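Superantigen-like protein SSL10 (Staphylococcus aureus subsp. aureus, PDB 6LWT) probably inhibits classical complement activation by binding the Fc region of IgG and interfering with its interaction with C1q, and hinders plasma clotting by binding prothrombin. Local coordinates at residues 30-35 with 71-76; 91-96 with 128-133. One frame throughout, in Å; residues are numbered along the deposited sequence.

Contact 1. Residues 30-35 with 71-76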
ATOM      1  N   LYS A  30       2.026  15.093   1.692  1.00 34.60           N
ATOM      2  CA  LYS A  30       2.463  15.611   0.411  1.00 36.86           C
ATOM      3  C   LYS A  30       3.565  16.668   0.634  1.00 37.09           C
ATOM      4  O   LYS A  30       3.565  17.386   1.649  1.00 36.42           O
ATOM      5  CB  LYS A  30       1.225  16.157  -0.331  1.00 40.06           C
ATOM      6  CG  LYS A  30       1.496  17.174  -1.418  1.00 45.73           C
ATOM      7  CD  LYS A  30       0.249  17.472  -2.243  1.00 50.60           C
ATOM      8  CE  LYS A  30       0.180  16.620  -3.507  1.00 53.88           C
ATOM      9  NZ  LYS A  30      -0.877  17.085  -4.452  1.00 55.68           N
ATOM     10  N   ASN A  31       4.515  16.732  -0.297  1.00 37.92           N
ATOM     11  CA  ASN A  31       5.512  17.810  -0.333  1.00 41.84           C
ATOM     12  C   ASN A  31       6.384  17.884   0.945  1.00 39.70           C
ATOM     13  O   ASN A  31       6.582  18.957   1.535  1.00 39.10           O
ATOM     14  CB  ASN A  31       4.793  19.145  -0.612  1.00 47.03           C
ATOM     15  CG  ASN A  31       5.712  20.204  -1.183  1.00 49.98           C
ATOM     16  OD1 ASN A  31       6.434  19.960  -2.153  1.00 54.01           O
ATOM     17  ND2 ASN A  31       5.673  21.397  -0.606  1.00 52.99           N
ATOM     18  N   ILE A  32       6.884  16.718   1.359  1.00 34.63           N
ATOM     19  CA  ILE A  32       7.644  16.545   2.606  1.00 33.97           C
ATOM     20  C   ILE A  32       9.136  16.795   2.383  1.00 31.68           C
ATOM     21  O   ILE A  32       9.691  16.326   1.392  1.00 30.80           O
ATOM     22  CB  ILE A  32       7.426  15.108   3.179  1.00 32.09           C
ATOM     23  CG1 ILE A  32       6.002  14.961   3.726  1.00 33.68           C
ATOM     24  CG2 ILE A  32       8.452  14.732   4.252  1.00 32.55           C
ATOM     25  CD1 ILE A  32       5.613  15.953   4.806  1.00 33.66           C
ATOM     26  N   SER A  33       9.762  17.539   3.306  1.00 32.27           N
ATOM     27  CA  SER A  33      11.227  17.623   3.422  1.00 32.45           C
ATOM     28  C   SER A  33      11.693  16.664   4.504  1.00 30.08           C
ATOM     29  O   SER A  33      11.074  16.576   5.562  1.00 31.04           O
ATOM     30  CB  SER A  33      11.696  19.038   3.795  1.00 35.44           C
ATOM     31  OG  SER A  33      11.185  19.998   2.896  1.00 39.87           O
ATOM     32  N   ALA A  34      12.790  15.956   4.247  1.00 29.68           N
ATOM     33  CA  ALA A  34      13.270  14.918   5.158  1.00 28.03           C
ATOM     34  C   ALA A  34      14.783  14.751   5.082  1.00 27.17           C
ATOM     35  O   ALA A  34      15.393  15.121   4.088  1.00 29.32           O
ATOM     36  CB  ALA A  34      12.575  13.604   4.862  1.00 27.56           C
ATOM     37  N   LEU A  35      15.367  14.209   6.146  1.00 27.61           N
ATOM     38  CA  LEU A  35      16.809  13.936   6.218  1.00 28.43           C
ATOM     39  C   LEU A  35      17.031  12.449   6.371  1.00 26.27           C
ATOM     40  O   LEU A  35      16.285  11.756   7.074  1.00 24.18           O
ATOM     41  CB  LEU A  35      17.477  14.633   7.421  1.00 30.55           C
ATOM     42  CG  LEU A  35      17.253  16.126   7.698  1.00 35.04           C
ATOM     43  CD1 LEU A  35      18.262  16.589   8.743  1.00 38.08           C
ATOM     44  CD2 LEU A  35      17.383  16.985   6.449  1.00 37.15           C
ATOM     45  N   LEU A  71       8.885  15.304  -1.181  1.00 28.87           N
ATOM     46  CA  LEU A  71       8.554  13.883  -1.121  1.00 27.14           C
ATOM     47  C   LEU A  71       7.045  13.708  -0.916  1.00 26.98           C
ATOM     48  O   LEU A  71       6.372  14.536  -0.277  1.00 26.42           O
ATOM     49  CB  LEU A  71       9.278  13.196   0.040  1.00 26.75           C
ATOM     50  CG  LEU A  71      10.797  13.204   0.032  1.00 25.99           C
ATOM     51  CD1 LEU A  71      11.299  12.525   1.286  1.00 26.02           C
ATOM     52  CD2 LEU A  71      11.344  12.509  -1.200  1.00 26.89           C
ATOM     53  N   ASP A  72       6.531  12.620  -1.462  1.00 26.55           N
ATOM     54  CA  ASP A  72       5.179  12.187  -1.224  1.00 26.55           C
ATOM     55  C   ASP A  72       5.336  10.931  -0.383  1.00 23.10           C
ATOM     56  O   ASP A  72       6.008  10.018  -0.803  1.00 22.49           O
ATOM     57  CB  ASP A  72       4.524  11.878  -2.566  1.00 29.78           C
ATOM     58  CG  ASP A  72       3.108  11.401  -2.425  1.00 33.80           C
ATOM     59  OD1 ASP A  72       2.292  12.209  -1.959  1.00 42.93           O
ATOM     60  OD2 ASP A  72       2.796  10.250  -2.806  1.00 35.26           O
ATOM     61  N   VAL A  73       4.723  10.902   0.799  1.00 22.48           N
ATOM     62  CA  VAL A  73       4.856   9.790   1.748  1.00 21.32           C
ATOM     63  C   VAL A  73       3.478   9.239   2.105  1.00 21.71           C
ATOM     64  O   VAL A  73       2.587   9.998   2.539  1.00 22.64           O
ATOM     65  CB  VAL A  73       5.611  10.213   3.035  1.00 21.85           C
ATOM     66  CG1 VAL A  73       5.794   9.028   3.979  1.00 21.00           C
ATOM     67  CG2 VAL A  73       6.984  10.766   2.669  1.00 22.34           C
ATOM     68  N   PHE A  74       3.296   7.932   1.893  1.00 20.65           N
ATOM     69  CA  PHE A  74       2.115   7.224   2.381  1.00 19.48           C
ATOM     70  C   PHE A  74       2.523   6.504   3.653  1.00 19.47           C
ATOM     71  O   PHE A  74       3.212   5.475   3.621  1.00 18.95           O
ATOM     72  CB  PHE A  74       1.540   6.242   1.374  1.00 20.19           C
ATOM     73  CG  PHE A  74       0.281   5.566   1.865  1.00 19.83           C
ATOM     74  CD1 PHE A  74      -0.899   6.291   1.959  1.00 21.46           C
ATOM     75  CD2 PHE A  74       0.273   4.237   2.239  1.00 20.23           C
ATOM     76  CE1 PHE A  74      -2.075   5.691   2.405  1.00 22.31           C
ATOM     77  CE2 PHE A  74      -0.896   3.633   2.700  1.00 20.59           C
ATOM     78  CZ  PHE A  74      -2.069   4.357   2.784  1.00 20.80           C
ATOM     79  N   PHE A  75       2.094   7.070   4.771  1.00 19.16           N
ATOM     80  CA  PHE A  75       2.455   6.570   6.107  1.00 20.06           C
ATOM     81  C   PHE A  75       1.459   5.515   6.557  1.00 20.53           C
ATOM     82  O   PHE A  75       0.243   5.742   6.466  1.00 21.51           O
ATOM     83  CB  PHE A  75       2.476   7.751   7.084  1.00 20.51           C
ATOM     84  CG  PHE A  75       2.515   7.359   8.536  1.00 21.33           C
ATOM     85  CD1 PHE A  75       1.331   7.121   9.248  1.00 22.27           C
ATOM     86  CD2 PHE A  75       3.730   7.252   9.199  1.00 22.61           C
ATOM     87  CE1 PHE A  75       1.375   6.752  10.590  1.00 23.62           C
ATOM     88  CE2 PHE A  75       3.777   6.899  10.539  1.00 23.25           C
ATOM     89  CZ  PHE A  75       2.604   6.639  11.231  1.00 23.70           C
ATOM     90  N   VAL A  76       1.971   4.375   7.029  1.00 20.53           N
ATOM     91  CA  VAL A  76       1.179   3.372   7.740  1.00 20.97           C
ATOM     92  C   VAL A  76       1.917   3.062   9.041  1.00 21.68           C
ATOM     93  O   VAL A  76       3.086   2.691   9.022  1.00 20.52           O
ATOM     94  CB  VAL A  76       0.990   2.089   6.896  1.00 21.00           C
ATOM     95  CG1 VAL A  76       0.276   0.999   7.687  1.00 21.63           C
ATOM     96  CG2 VAL A  76       0.227   2.420   5.613  1.00 20.69           C
TER

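Contact 2. Residues 91-96 with 128-133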
ATOM      1  N   GLY A  91       6.845   3.537   0.998  1.00 18.28           N
ATOM      2  CA  GLY A  91       5.765   4.478   0.749  1.00 18.33           C
ATOM      3  C   GLY A  91       6.203   5.853   0.289  1.00 18.36           C
ATOM      4  O   GLY A  91       5.413   6.760   0.360  1.00 19.19           O
ATOM      5  N   VAL A  92       7.440   6.002  -0.202  1.00 18.23           N
ATOM      6  CA  VAL A  92       8.007   7.303  -0.572  1.00 20.71           C
ATOM      7  C   VAL A  92       8.178   7.411  -2.085  1.00 20.11           C
ATOM      8  O   VAL A  92       8.777   6.529  -2.694  1.00 21.35           O
ATOM      9  CB  VAL A  92       9.400   7.527   0.059  1.00 20.20           C
ATOM     10  CG1 VAL A  92       9.924   8.916  -0.267  1.00 21.74           C
ATOM     11  CG2 VAL A  92       9.350   7.322   1.569  1.00 21.73           C
ATOM     12  N   ILE A  93       7.675   8.500  -2.649  1.00 22.17           N
ATOM     13  CA  ILE A  93       7.877   8.866  -4.058  1.00 23.33           C
ATOM     14  C   ILE A  93       8.473  10.279  -4.146  1.00 25.18           C
ATOM     15  O   ILE A  93       7.948  11.226  -3.542  1.00 26.48           O
ATOM     16  CB  ILE A  93       6.551   8.835  -4.853  1.00 24.12           C
ATOM     17  CG1 ILE A  93       5.968   7.423  -4.867  1.00 25.04           C
ATOM     18  CG2 ILE A  93       6.782   9.339  -6.285  1.00 25.63           C
ATOM     19  CD1 ILE A  93       4.488   7.362  -5.242  1.00 25.04           C
ATOM     20  N   GLN A  94       9.549  10.425  -4.916  1.00 27.39           N
ATOM     21  CA  GLN A  94      10.273  11.704  -4.988  1.00 31.63           C
ATOM     22  C   GLN A  94       9.596  12.766  -5.840  1.00 36.98           C
ATOM     23  O   GLN A  94       9.607  13.935  -5.466  1.00 42.50           O
ATOM     24  CB  GLN A  94      11.722  11.487  -5.417  1.00 34.62           C
ATOM     25  CG  GLN A  94      12.503  10.756  -4.328  1.00 37.00           C
ATOM     26  CD  GLN A  94      13.923  10.366  -4.712  1.00 39.60           C
ATOM     27  OE1 GLN A  94      14.252   9.180  -4.761  1.00 42.18           O
ATOM     28  NE2 GLN A  94      14.774  11.355  -4.952  1.00 40.91           N
ATOM     29  N   ASN A  95       9.011  12.407  -6.970  1.00 38.09           N
ATOM     30  CA  ASN A  95       8.353  13.445  -7.785  1.00 44.46           C
ATOM     31  C   ASN A  95       6.982  13.010  -8.199  1.00 42.27           C
ATOM     32  O   ASN A  95       6.789  12.483  -9.291  1.00 45.89           O
ATOM     33  CB  ASN A  95       9.204  13.828  -8.999  1.00 45.36           C
ATOM     34  CG  ASN A  95      10.388  14.695  -8.618  1.00 48.93           C
ATOM     35  OD1 ASN A  95      10.222  15.741  -7.976  1.00 51.46           O
ATOM     36  ND2 ASN A  95      11.590  14.270  -9.000  1.00 48.93           N
ATOM     37  N   ASN A  96       6.033  13.206  -7.294  1.00 40.08           N
ATOM     38  CA  ASN A  96       4.668  12.834  -7.560  1.00 38.69           C
ATOM     39  C   ASN A  96       3.816  14.063  -7.834  1.00 41.73           C
ATOM     40  O   ASN A  96       4.149  15.180  -7.438  1.00 42.09           O
ATOM     41  CB  ASN A  96       4.093  11.991  -6.416  1.00 35.49           C
ATOM     42  CG  ASN A  96       3.110  10.928  -6.908  1.00 32.98           C
ATOM     43  OD1 ASN A  96       2.741  10.896  -8.087  1.00 30.98           O
ATOM     44  ND2 ASN A  96       2.667  10.074  -6.004  1.00 30.61           N
ATOM     45  N   LYS A 128      -3.289   9.999  -7.897  1.00 33.90           N
ATOM     46  CA  LYS A 128      -1.868  10.281  -8.107  1.00 32.97           C
ATOM     47  C   LYS A 128      -1.341   9.743  -9.436  1.00 30.24           C
ATOM     48  O   LYS A 128      -1.794   8.717  -9.928  1.00 27.37           O
ATOM     49  CB  LYS A 128      -1.041   9.666  -6.980  1.00 35.27           C
ATOM     50  CG  LYS A 128      -1.386  10.137  -5.583  1.00 38.09           C
ATOM     51  CD  LYS A 128      -0.784   9.208  -4.539  1.00 39.37           C
ATOM     52  CE  LYS A 128      -0.449  10.003  -3.294  1.00 41.17           C
ATOM     53  NZ  LYS A 128      -0.033   9.152  -2.164  1.00 40.09           N
ATOM     54  N   GLU A 129      -0.346  10.424  -9.989  1.00 27.08           N
ATOM     55  CA  GLU A 129       0.381   9.945 -11.163  1.00 28.32           C
ATOM     56  C   GLU A 129       1.184   8.684 -10.866  1.00 24.07           C
ATOM     57  O   GLU A 129       1.360   7.839 -11.747  1.00 24.11           O
ATOM     58  CB  GLU A 129       1.345  11.027 -11.677  1.00 31.42           C
ATOM     59  CG  GLU A 129       2.287  10.566 -12.783  1.00 35.20           C
ATOM     60  CD  GLU A 129       3.124  11.688 -13.382  1.00 42.04           C
ATOM     61  OE1 GLU A 129       2.552  12.759 -13.701  1.00 47.79           O
ATOM     62  OE2 GLU A 129       4.352  11.489 -13.552  1.00 41.28           O
ATOM     63  N   LYS A 130       1.745   8.610  -9.664  1.00 23.33           N
ATOM     64  CA  LYS A 130       2.507   7.438  -9.225  1.00 23.25           C
ATOM     65  C   LYS A 130       1.959   6.967  -7.902  1.00 21.88           C
ATOM     66  O   LYS A 130       1.455   7.759  -7.127  1.00 21.70           O
ATOM     67  CB  LYS A 130       3.987   7.769  -9.054  1.00 26.41           C
ATOM     68  CG  LYS A 130       4.791   7.634 -10.330  1.00 31.41           C
ATOM     69  CD  LYS A 130       6.146   8.325 -10.183  1.00 33.76           C
ATOM     70  CE  LYS A 130       6.660   8.864 -11.508  1.00 38.30           C
ATOM     71  NZ  LYS A 130       7.636   9.950 -11.268  1.00 40.33           N
ATOM     72  N   ILE A 131       2.053   5.657  -7.654  1.00 20.60           N
ATOM     73  CA  ILE A 131       1.545   5.086  -6.421  1.00 19.93           C
ATOM     74  C   ILE A 131       2.462   3.938  -6.043  1.00 19.60           C
ATOM     75  O   ILE A 131       2.811   3.113  -6.903  1.00 19.41           O
ATOM     76  CB  ILE A 131       0.061   4.645  -6.555  1.00 20.80           C
ATOM     77  CG1 ILE A 131      -0.513   4.277  -5.189  1.00 21.77           C
ATOM     78  CG2 ILE A 131      -0.133   3.486  -7.545  1.00 20.47           C
ATOM     79  CD1 ILE A 131      -2.017   4.129  -5.170  1.00 22.48           C
ATOM     80  N   THR A 132       2.902   3.901  -4.782  1.00 18.04           N
ATOM     81  CA  THR A 132       3.645   2.741  -4.321  1.00 17.55           C
ATOM     82  C   THR A 132       2.747   1.514  -4.273  1.00 17.10           C
ATOM     83  O   THR A 132       1.527   1.606  -4.032  1.00 16.61           O
ATOM     84  CB  THR A 132       4.310   2.951  -2.938  1.00 18.25           C
ATOM     85  OG1 THR A 132       3.320   3.308  -1.954  1.00 17.63           O
ATOM     86  CG2 THR A 132       5.376   4.052  -3.047  1.00 18.16           C
ATOM     87  N   LEU A 133       3.358   0.354  -4.460  1.00 17.02           N
ATOM     88  CA  LEU A 133       2.665  -0.904  -4.166  1.00 17.06           C
ATOM     89  C   LEU A 133       2.144  -0.946  -2.739  1.00 16.26           C
ATOM     90  O   LEU A 133       1.067  -1.486  -2.500  1.00 16.15           O
ATOM     91  CB  LEU A 133       3.538  -2.120  -4.491  1.00 17.42           C
ATOM     92  CG  LEU A 133       2.876  -3.490  -4.253  1.00 17.51           C
ATOM     93  CD1 LEU A 133       1.677  -3.737  -5.162  1.00 17.82           C
ATOM     94  CD2 LEU A 133       3.883  -4.603  -4.434  1.00 17.86           C
TER

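Contact 1. Residues 30-35 with 71-76
The flat groups that meet here are the peptide carbonyls of I32 and L71, and each receives the other residue's N-H in its own plane, on a lone pair. I32 N donates to L71 O at 2.8 Å with a nearly straight N-H...O angle of 176°, and L71 N returns a bond to I32 O at 2.9 Å. L71 CB sits obliquely off one face of the I32 carbonyl, 3.4 Å from I32 O. The third flat group is the carboxylate of D72. Its OD1 lies alongside the K30 backbone, 4.1 Å from K30 CA, whereas OD2 is turned to other partners, a salt bridge from K128 NZ and a hydrogen bond from N96 ND2.

N31 and I32 together sit opposite the single residue L71, a G1 beta bulge, with N31 at positive phi. N31 N also sits near L71 O, but at too poor an angle to bond. The chain turns its corner at this bulge: strand 26-30 pairs with 71-76, whereas 32-37 goes on to pair with 41-46 and 67-69, and the axes of 32-35 and 71-76 end up 88° apart. This is as in the OB fold, where the first strand is strongly bent, often at a bulge or glycine, so that its two halves pair with different strands of the barrel.

I32 and L71 put their side chains on the same face of the sheet, CB to CB at 4.1 Å. With CG1 anti to its carbonyl carbon (chi1 -71°), the I32 side chain then turns from L71 to pack on F44 and F46. L71 CD1 reaches along to A34 CB at 3.9 Å, and V73 CG2 comes up to I32 CB at 4.4 Å.

Contact 2. Residues 91-96 with 128-133
This contact joins the OB-fold domain to the beta-grasp domain, bringing the end of strand 85-93 and the turn after it against short strand 130-132, just ahead of helix 133-148. N96 uses its amide to grip the backbone of K130 at both polar atoms: N96 OD1 accepts from K130 N at 3.0 Å, and N96 ND2 donates to K130 O at 2.8 Å. The second bond lies near the amide plane of N96 but approaches K130 O from above its carbonyl plane, 42° out of it. Two bonds hold the amide's rotation. The aliphatic chain of K128 lies against ND2, its own NZ going on to a salt bridge with E135.

Next to this amide, I93 points its CD1 at the K130 carbonyl, 3.6 Å from K130 O, while I93 CG1 lies alongside T132 CG2 at 3.9 Å, the two side chains running in opposite senses. T132 is the N-cap of the helix. Its OG1 stands between backbone N and carbonyl carbon (chi1 57°) and accepts from E135 N. The lysine chain of K130 runs out extended past I93 CG2 until K130 NZ makes a weak hydrogen bond to N95 O at 3.3 Å.

After helix 14-22, the chain runs through strand 26-30 and turns at residue 31 into strand 32-37; contact 1 closes when residues 71-76 return to residues 30-35 after 35 intervening residues, all inside the OB-fold domain. Only later does the chain enter 91-96, and contact 2 closes at 128-133, in the beta-grasp domain, so the two loops follow in series and neither encloses the other. They still meet in space, their centres about 10 Å apart. Probable hydrogen bonds from D72 N to I93 O and F74 N to G91 O join strand 71-76 to the end of strand 85-93, which faces the beta-grasp domain in contact 2.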